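PDB 7JQE: ESAT-6/WXG100 secretion system protein from Streptococcus gallolyticus, which is the EsaA subunit of a bacterial type VIIb secretion system, whose elongated extracellular region probably contributes to toxin export across the cell envelope. Local coordinates for residues 339-342 and 348-351. Residues are numbered along the deposited sequence; the frame is centred on the assembly and turned at random.
Sequences VVFA and SKTI
Phe341 and Lys349 show how a lysine can spend its hydrocarbon chain on an aromatic ring and its charge elsewhere. The CH-pi contact puts Lys349 CD over the middle of one ring face, 4.3 Å from the centroid of Phe341 and 10° off the ring normal. The two side chains run past each other in opposite directions, and the lysine stays extended until a bend at its last torsion (chi4 54°), where NZ comes within 3.8 Å of Phe341 CB. At the ring edge, and in its plane, the backbone N of Ser348 lies 3.9 Å from Phe341 CE2, a van der Waals approach.

No hydrogen bond joins the two segments; their strands lie in different antiparallel sheets of a small beta-sandwich domain at one end of the elongated chain, about 74 Å from its centre: 337-341 pairs with 355-363, and 348-351 with 327-335. The contact therefore bridges the two sheets near the loop 343-347, with the buried phenylalanine also resting on Ile331 and Leu357.

Electrostatics complete the arrangement from within that loop. Lys349 NZ forms salt bridges with Asp343 and Asp344, which hold the ammonium end beside Phe341 CB.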
ATOM      1  N   VAL A 339      19.099  62.199   9.101  1.00 83.04           N
ATOM      2  CA  VAL A 339      18.165  63.039   9.840  1.00 75.56           C
ATOM      3  C   VAL A 339      18.526  64.489   9.556  1.00 77.02           C
ATOM      4  O   VAL A 339      19.667  64.905   9.793  1.00 82.82           O
ATOM      5  CB  VAL A 339      18.195  62.745  11.346  1.00 68.52           C
ATOM      6  CG1 VAL A 339      17.087  63.497  12.051  1.00 68.29           C
ATOM      7  CG2 VAL A 339      18.056  61.250  11.583  1.00 66.91           C
ATOM      8  N   VAL A 340      17.565  65.250   9.035  1.00 71.29           N
ATOM      9  CA  VAL A 340      17.813  66.607   8.568  1.00 73.18           C
ATOM     10  C   VAL A 340      16.525  67.406   8.698  1.00 80.48           C
ATOM     11  O   VAL A 340      15.427  66.845   8.679  1.00 82.87           O
ATOM     12  CB  VAL A 340      18.328  66.619   7.108  1.00 78.02           C
ATOM     13  CG1 VAL A 340      19.626  65.824   6.980  1.00 74.52           C
ATOM     14  CG2 VAL A 340      17.266  66.066   6.166  1.00 73.73           C
ATOM     15  N   PHE A 341      16.667  68.724   8.842  1.00 74.72           N
ATOM     16  CA  PHE A 341      15.508  69.607   8.835  1.00 75.09           C
ATOM     17  C   PHE A 341      14.856  69.602   7.457  1.00 95.44           C
ATOM     18  O   PHE A 341      15.538  69.645   6.429  1.00104.08           O
ATOM     19  CB  PHE A 341      15.908  71.031   9.227  1.00 81.02           C
ATOM     20  CG  PHE A 341      16.296  71.172  10.672  1.00 78.73           C
ATOM     21  CD1 PHE A 341      15.360  70.979  11.673  1.00 75.63           C
ATOM     22  CD2 PHE A 341      17.593  71.497  11.029  1.00 78.11           C
ATOM     23  CE1 PHE A 341      15.710  71.101  13.002  1.00 75.64           C
ATOM     24  CE2 PHE A 341      17.951  71.621  12.357  1.00 77.86           C
ATOM     25  CZ  PHE A 341      17.007  71.424  13.345  1.00 76.75           C
ATOM     26  N   ALA A 342      13.522  69.569   7.441  1.00 91.33           N
ATOM     27  CA  ALA A 342      12.798  69.243   6.214  1.00 85.53           C
ATOM     28  C   ALA A 342      12.939  70.331   5.154  1.00 89.92           C
ATOM     29  O   ALA A 342      13.046  70.028   3.960  1.00 94.94           O
ATOM     30  CB  ALA A 342      11.324  68.993   6.530  1.00 79.35           C
ATOM     31  N   SER A 348      21.600  72.363  11.113  1.00 82.22           N
ATOM     32  CA  SER A 348      21.790  73.418  12.100  1.00 90.53           C
ATOM     33  C   SER A 348      20.881  74.592  11.770  1.00 90.26           C
ATOM     34  O   SER A 348      20.820  75.033  10.617  1.00 85.00           O
ATOM     35  CB  SER A 348      23.253  73.875  12.143  1.00 85.40           C
ATOM     36  OG  SER A 348      23.470  74.783  13.204  1.00 94.97           O
ATOM     37  N   LYS A 349      20.180  75.093  12.784  1.00 84.65           N
ATOM     38  CA  LYS A 349      19.310  76.248  12.634  1.00 88.70           C
ATOM     39  C   LYS A 349      19.511  77.195  13.808  1.00 92.10           C
ATOM     40  O   LYS A 349      19.866  76.775  14.913  1.00 85.15           O
ATOM     41  CB  LYS A 349      17.835  75.839  12.544  1.00 87.73           C
ATOM     42  CG  LYS A 349      17.267  75.851  11.140  1.00 94.50           C
ATOM     43  CD  LYS A 349      15.815  75.393  11.138  1.00 97.23           C
ATOM     44  CE  LYS A 349      15.197  75.522   9.756  1.00 93.24           C
ATOM     45  NZ  LYS A 349      16.006  74.824   8.726  1.00 92.75           N
ATOM     46  N   THR A 350      19.285  78.482  13.553  1.00 98.31           N
ATOM     47  CA  THR A 350      19.305  79.515  14.581  1.00 88.37           C
ATOM     48  C   THR A 350      17.978  80.259  14.542  1.00 88.82           C
ATOM     49  O   THR A 350      17.554  80.724  13.479  1.00 97.24           O
ATOM     50  CB  THR A 350      20.469  80.490  14.381  1.00 90.65           C
ATOM     51  OG1 THR A 350      20.558  81.361  15.515  1.00 92.76           O
ATOM     52  CG2 THR A 350      20.263  81.334  13.130  1.00 92.04           C
ATOM     53  N   ILE A 351      17.320  80.360  15.695  1.00 87.97           N
ATOM     54  CA  ILE A 351      16.018  81.000  15.796  1.00 88.13           C
ATOM     55  C   ILE A 351      16.112  82.177  16.766  1.00 97.16           C
ATOM     56  O   ILE A 351      17.080  82.324  17.513  1.00 98.00           O
ATOM     57  CB  ILE A 351      14.921  80.018  16.241  1.00 86.19           C
ATOM     58  CG1 ILE A 351      15.207  79.520  17.657  1.00 89.66           C
ATOM     59  CG2 ILE A 351      14.833  78.847  15.276  1.00 88.75           C
ATOM     60  CD1 ILE A 351      14.162  78.570  18.193  1.00 83.78           C
TER